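PDB 3LM7: putative 4-Hydroxy-2-oxoglutarate aldolase / 2-dehydro-3-deoxyphosphogluconate aldolase from Yersinia enterocolitica, which is a putative aldolase of the KDGP aldolase family, which belongs to the TIM-barrel clan, and is seen here as a two-chain assembly with potassium. Local coordinates for residues A[54-57]-A[58-62]; A[204-207]-A[208-211]. One frame throughout, in Å; residues are numbered along the deposited sequence.

Contact 1. Residues A[54-57]-A[58-62]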
ATOM      1  N   VAL A  54     -30.942   8.376  -1.774  1.00 13.28           N
ATOM      2  CA  VAL A  54     -30.251   8.070  -3.017  1.00 12.79           C
ATOM      3  C   VAL A  54     -30.275   9.300  -3.927  1.00 13.17           C
ATOM      4  O   VAL A  54     -29.239   9.765  -4.386  1.00 13.36           O
ATOM      5  CB  VAL A  54     -30.898   6.851  -3.720  1.00 11.31           C
ATOM      6  CG1 VAL A  54     -30.302   6.687  -5.153  1.00 12.22           C
ATOM      7  CG2 VAL A  54     -30.665   5.578  -2.851  1.00 13.51           C
ATOM      8  N   LYS A  55     -31.474   9.835  -4.173  1.00 14.92           N
ATOM      9  CA  LYS A  55     -31.642  11.009  -5.041  1.00 16.03           C
ATOM     10  C   LYS A  55     -30.704  12.134  -4.574  1.00 14.37           C
ATOM     11  O   LYS A  55     -29.917  12.665  -5.349  1.00 15.66           O
ATOM     12  CB  LYS A  55     -33.121  11.452  -4.934  1.00 18.82           C
ATOM     13  CG  LYS A  55     -33.699  12.031  -6.206  1.00 25.24           C
ATOM     14  CD  LYS A  55     -35.201  12.355  -6.025  1.00 33.90           C
ATOM     15  CE  LYS A  55     -35.740  13.079  -7.262  1.00 34.92           C
ATOM     16  NZ  LYS A  55     -34.609  13.811  -7.955  1.00 35.93           N
ATOM     17  N   ASP A  56     -30.742  12.467  -3.281  1.00 14.91           N
ATOM     18  CA  ASP A  56     -30.014  13.622  -2.829  1.00 14.48           C
ATOM     19  C   ASP A  56     -28.521  13.388  -2.899  1.00 12.51           C
ATOM     20  O   ASP A  56     -27.766  14.279  -3.281  1.00 12.51           O
ATOM     21  CB  ASP A  56     -30.421  14.042  -1.418  1.00 14.00           C
ATOM     22  CG  ASP A  56     -30.140  15.550  -1.162  1.00 17.31           C
ATOM     23  OD1 ASP A  56     -30.595  16.338  -2.001  1.00 18.11           O
ATOM     24  OD2 ASP A  56     -29.515  15.930  -0.138  1.00 16.30           O
HETATM   25  N   MSE A  57     -28.088  12.191  -2.490  1.00 12.02           N
HETATM   26  CA  MSE A  57     -26.663  11.859  -2.528  1.00 11.34           C
HETATM   27  C   MSE A  57     -26.102  11.755  -3.961  1.00 11.13           C
HETATM   28  O   MSE A  57     -24.961  12.095  -4.202  1.00 10.88           O
HETATM   29  CB  MSE A  57     -26.405  10.542  -1.722  1.00 10.29           C
HETATM   30  CG  MSE A  57     -26.747  10.760  -0.254  1.00 11.10           C
HETATM   31 SE   MSE A  57     -26.014   9.263   0.751  1.00 14.59          SE
HETATM   32  CE  MSE A  57     -26.859   9.599   2.479  1.00 13.04           C
ATOM     33  N   ARG A  58     -26.924  11.331  -4.922  1.00 11.67           N
ATOM     34  CA  ARG A  58     -26.522  11.430  -6.325  1.00 12.45           C
ATOM     35  C   ARG A  58     -26.287  12.889  -6.738  1.00 11.15           C
ATOM     36  O   ARG A  58     -25.345  13.197  -7.468  1.00 13.54           O
ATOM     37  CB  ARG A  58     -27.581  10.777  -7.224  1.00 13.27           C
ATOM     38  CG  ARG A  58     -27.302   9.310  -7.349  1.00 14.54           C
ATOM     39  CD  ARG A  58     -28.481   8.636  -8.030  1.00 16.93           C
ATOM     40  NE  ARG A  58     -28.331   7.195  -8.140  1.00 20.06           N
ATOM     41  CZ  ARG A  58     -29.365   6.394  -8.434  1.00 25.04           C
ATOM     42  NH1 ARG A  58     -30.586   6.921  -8.660  1.00 20.74           N
ATOM     43  NH2 ARG A  58     -29.184   5.087  -8.575  1.00 23.97           N
ATOM     44  N   GLU A  59     -27.104  13.807  -6.236  1.00 12.54           N
ATOM     45  CA  GLU A  59     -26.840  15.212  -6.540  1.00 10.98           C
ATOM     46  C   GLU A  59     -25.482  15.687  -5.944  1.00 11.33           C
ATOM     47  O   GLU A  59     -24.720  16.388  -6.615  1.00  9.64           O
ATOM     48  CB  GLU A  59     -28.012  16.094  -6.042  1.00 11.18           C
ATOM     49  CG  GLU A  59     -29.344  15.795  -6.680  1.00 13.95           C
ATOM     50  CD  GLU A  59     -30.485  16.721  -6.162  1.00 18.40           C
ATOM     51  OE1 GLU A  59     -30.217  17.889  -5.840  1.00 17.65           O
ATOM     52  OE2 GLU A  59     -31.627  16.247  -6.098  1.00 20.04           O
ATOM     53  N   TYR A  60     -25.175  15.342  -4.680  1.00 10.38           N
ATOM     54  CA  TYR A  60     -23.866  15.661  -4.112  1.00 11.81           C
ATOM     55  C   TYR A  60     -22.752  15.035  -4.926  1.00 11.52           C
ATOM     56  O   TYR A  60     -21.723  15.679  -5.166  1.00 13.13           O
ATOM     57  CB  TYR A  60     -23.752  15.085  -2.662  1.00 11.70           C
ATOM     58  CG  TYR A  60     -24.294  15.949  -1.568  1.00 12.68           C
ATOM     59  CD1 TYR A  60     -25.596  15.782  -1.105  1.00 14.92           C
ATOM     60  CD2 TYR A  60     -23.521  16.940  -0.993  1.00 11.95           C
ATOM     61  CE1 TYR A  60     -26.113  16.584  -0.100  1.00 12.94           C
ATOM     62  CE2 TYR A  60     -24.053  17.750   0.087  1.00 11.74           C
ATOM     63  CZ  TYR A  60     -25.315  17.513   0.515  1.00 11.74           C
ATOM     64  OH  TYR A  60     -25.860  18.238   1.523  1.00 15.71           O
ATOM     65  N   ALA A  61     -22.910  13.768  -5.299  1.00  9.90           N
ATOM     66  CA  ALA A  61     -21.836  13.059  -5.998  1.00 10.89           C
ATOM     67  C   ALA A  61     -21.452  13.738  -7.292  1.00 11.68           C
ATOM     68  O   ALA A  61     -20.297  13.776  -7.655  1.00  9.32           O
ATOM     69  CB  ALA A  61     -22.279  11.582  -6.283  1.00 10.72           C
ATOM     70  N   ALA A  62     -22.470  14.237  -8.005  1.00 12.98           N
ATOM     71  CA  ALA A  62     -22.287  14.926  -9.271  1.00 13.41           C
ATOM     72  C   ALA A  62     -21.468  16.186  -9.068  1.00 14.36           C
ATOM     73  O   ALA A  62     -20.686  16.549  -9.930  1.00 16.15           O
ATOM     74  CB  ALA A  62     -23.669  15.277  -9.852  1.00 13.31           C
TER
HETATM   75  O   HOH W   1     -32.746  15.751  -3.590  1.00 24.49           O
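The guanidinium group of Arg58 lies flat across the tip of Val54, whose CG1 sits over the centre of one face, 3.4 Å from Arg58 CZ. The two side chains run side by side one helical turn apart: Val54 CG1 is anti to the backbone N (chi1 171°), and the arginine is extended from CG to NE, which brings the flat end above the methyl. Two residues further on, Tyr60 has the carbonyl O of Asp56 at its ring edge, near the ring plane, 3.4 Å from CD1. The Asp56 carboxylate stands almost perpendicular to that ring (89°), with OD2 3.5 Å from CE1. Along the backbone, i to i+4 bonds run from Arg58 N to Val54 O through Ala61 N to Met57 O, as in any alpha-helix. The helix, 50-63, is the crossover of a beta-alpha-beta unit of the barrel. Its buried side suits large, largely apolar side chains: selenomethionine Met57 reaches strand 68-71 and helix 80-90, while the ring of Tyr60 packs on helix 24-33. Asp56 OD1 and Glu59 OE1 are 4.2 Å apart, and one water donates to Asp56 OD1 (2.7 Å) and Glu59 OE2 (2.8 Å). Asp56 also has a hydrogen bond with Tyr47 OH. Lys24, salt-bridged to Asp56 and only weakly paired with Glu59, would together with the water be expected to ease the carboxylates' repulsion, probably favouring their ionised forms.

Contact 2. Residues A[204-207]-A[208-211]. With K (potassium ion), chain E.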
ATOM      1  N   ILE A 204      -1.812  12.260  15.013  1.00  6.31           N
ATOM      2  CA  ILE A 204      -2.642  11.092  14.835  1.00  6.99           C
ATOM      3  C   ILE A 204      -2.399  10.397  13.485  1.00  7.46           C
ATOM      4  O   ILE A 204      -2.254   9.155  13.407  1.00  6.83           O
ATOM      5  CB  ILE A 204      -4.183  11.464  15.055  1.00  7.18           C
ATOM      6  CG1 ILE A 204      -4.462  11.586  16.571  1.00  7.54           C
ATOM      7  CG2 ILE A 204      -5.071  10.377  14.403  1.00  6.41           C
ATOM      8  CD1 ILE A 204      -5.820  12.310  16.984  1.00 10.49           C
ATOM      9  N   VAL A 205      -2.314  11.199  12.428  1.00  6.19           N
ATOM     10  CA  VAL A 205      -1.948  10.655  11.131  1.00  6.12           C
ATOM     11  C   VAL A 205      -0.496  10.161  11.079  1.00  8.18           C
ATOM     12  O   VAL A 205      -0.245   9.091  10.515  1.00  8.07           O
ATOM     13  CB  VAL A 205      -2.236  11.668   9.976  1.00  6.07           C
ATOM     14  CG1 VAL A 205      -1.806  11.044   8.590  1.00  6.19           C
ATOM     15  CG2 VAL A 205      -3.765  12.064   9.984  1.00  3.50           C
ATOM     16  N   GLN A 206       0.433  10.865  11.718  1.00  7.71           N
ATOM     17  CA  GLN A 206       1.813  10.457  11.634  1.00  7.27           C
ATOM     18  C   GLN A 206       1.951   9.065  12.282  1.00  9.76           C
ATOM     19  O   GLN A 206       2.758   8.252  11.855  1.00  8.71           O
ATOM     20  CB  GLN A 206       2.682  11.435  12.429  1.00  6.44           C
ATOM     21  CG  GLN A 206       4.197  11.252  12.219  1.00 10.39           C
ATOM     22  CD  GLN A 206       4.653  11.590  10.808  1.00 14.78           C
ATOM     23  OE1 GLN A 206       4.548  12.746  10.376  1.00 12.64           O
ATOM     24  NE2 GLN A 206       5.167  10.593  10.094  1.00 12.60           N
ATOM     25  N   ILE A 207       1.233   8.829  13.386  1.00  8.20           N
ATOM     26  CA  ILE A 207       1.326   7.497  14.013  1.00  8.38           C
ATOM     27  C   ILE A 207       0.996   6.393  13.029  1.00  8.02           C
ATOM     28  O   ILE A 207       1.683   5.365  12.962  1.00  6.69           O
ATOM     29  CB  ILE A 207       0.352   7.445  15.221  1.00  9.77           C
ATOM     30  CG1 ILE A 207       1.009   8.153  16.393  1.00  7.76           C
ATOM     31  CG2 ILE A 207      -0.038   5.969  15.591  1.00  8.36           C
ATOM     32  CD1 ILE A 207      -0.022   8.454  17.519  1.00 12.21           C
ATOM     33  N   ALA A 208      -0.064   6.596  12.243  1.00  7.88           N
ATOM     34  CA  ALA A 208      -0.466   5.583  11.232  1.00  9.04           C
ATOM     35  C   ALA A 208       0.598   5.469  10.133  1.00  8.86           C
ATOM     36  O   ALA A 208       0.910   4.335   9.684  1.00  8.84           O
ATOM     37  CB  ALA A 208      -1.882   5.934  10.559  1.00  8.77           C
ATOM     38  N   LEU A 209       1.131   6.610   9.668  1.00  7.91           N
ATOM     39  CA  LEU A 209       2.159   6.548   8.635  1.00  7.96           C
ATOM     40  C   LEU A 209       3.432   5.877   9.153  1.00  8.94           C
ATOM     41  O   LEU A 209       4.027   5.081   8.433  1.00  9.36           O
ATOM     42  CB  LEU A 209       2.512   7.962   8.124  1.00 10.35           C
ATOM     43  CG  LEU A 209       1.368   8.753   7.491  1.00 10.40           C
ATOM     44  CD1 LEU A 209       1.845  10.229   7.129  1.00 10.09           C
ATOM     45  CD2 LEU A 209       0.844   8.023   6.190  1.00 11.01           C
ATOM     46  N   ASP A 210       3.840   6.168  10.400  1.00  8.15           N
ATOM     47  CA  ASP A 210       5.084   5.567  10.943  1.00  9.96           C
ATOM     48  C   ASP A 210       4.930   4.050  11.147  1.00 11.07           C
ATOM     49  O   ASP A 210       5.908   3.343  10.964  1.00 13.12           O
ATOM     50  CB  ASP A 210       5.479   6.175  12.295  1.00 10.06           C
ATOM     51  CG  ASP A 210       6.014   7.623  12.171  1.00 12.42           C
ATOM     52  OD1 ASP A 210       6.248   8.123  11.044  1.00 12.46           O
ATOM     53  OD2 ASP A 210       6.167   8.253  13.226  1.00 15.09           O
ATOM     54  N   ALA A 211       3.709   3.593  11.492  1.00  9.71           N
ATOM     55  CA  ALA A 211       3.382   2.145  11.543  1.00 11.22           C
ATOM     56  C   ALA A 211       3.456   1.462  10.169  1.00 11.52           C
ATOM     57  O   ALA A 211       3.817   0.252  10.072  1.00 12.13           O
ATOM     58  CB  ALA A 211       1.974   1.932  12.192  1.00 11.13           C
TER
HETATM   59  K     K E 401       5.556  -1.252  11.395  1.00 15.24           K
HETATM   60  O   HOH W   2       7.442   0.973  10.915  1.00 21.95           O
HETATM   61  O   HOH W   3       3.630  -3.490  11.470  1.00 13.09           O
HETATM   62  O   HOH W   4       7.241  -3.179  13.064  1.00 15.66           O
HETATM   63  O   HOH W   5       5.989   0.490  13.566  1.00 33.82           O
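Asp210 N donates to Gln206 O at 2.8 Å, an i to i+4 backbone bond near the C-terminal end of alpha-helix 201-211 in this TIM-barrel protein. A second link joins the same two residues through their side chains, Gln206 NE2 donating to Asp210 OD1 at 2.9 Å. The amide crosses the carboxylate with their planes 37° apart, and its nitrogen comes from above the carboxylate plane. Gln206 makes this reach by bending at chi2 (67°), which turns the amide toward Asp210, one turn further on; a glutamine is long enough for the purpose and brings an N-H to the acid. On the neighbouring flank Val205 and Leu209 point the same way, CG1 to CD1 at 4.0 Å, two branched apolar chains fitted to the surface of helix 234-247. Ile207 and Ala208 instead meet Tyr176 of helix 173-185, where the small Ala208 permits close packing. At the helix end, Asp210 O accepts a hydrogen bond from a water that is also a potassium ligand. Ala211 of the second subunit binds the same ion through its O, linking the two chains, and in this chain Ala211 O binds it directly, 2.6 Å from the potassium.

From the N terminus, strands 17-20 and 38-43 come first, and the chain then enters helix 50-63, where contact 1 joins successive turns. Strand 68-71 follows, and the remaining strands of the parallel sheet are laid down in order before helix 201-211 carries contact 2. Each contact lies within a single helix, so neither closes a long loop; they occur in series, without nesting or crossing. Contacts 1 and 2 sit on opposite sides of the chain's centre, with about 33 Å between the centres of contact 1 and contact 2. Contact 1 belongs to the packing of helix 50-63 between helices 24-33 and 80-90, whereas contact 2 sits between helices 173-185 and 234-247 and reaches the ion shared by both subunits.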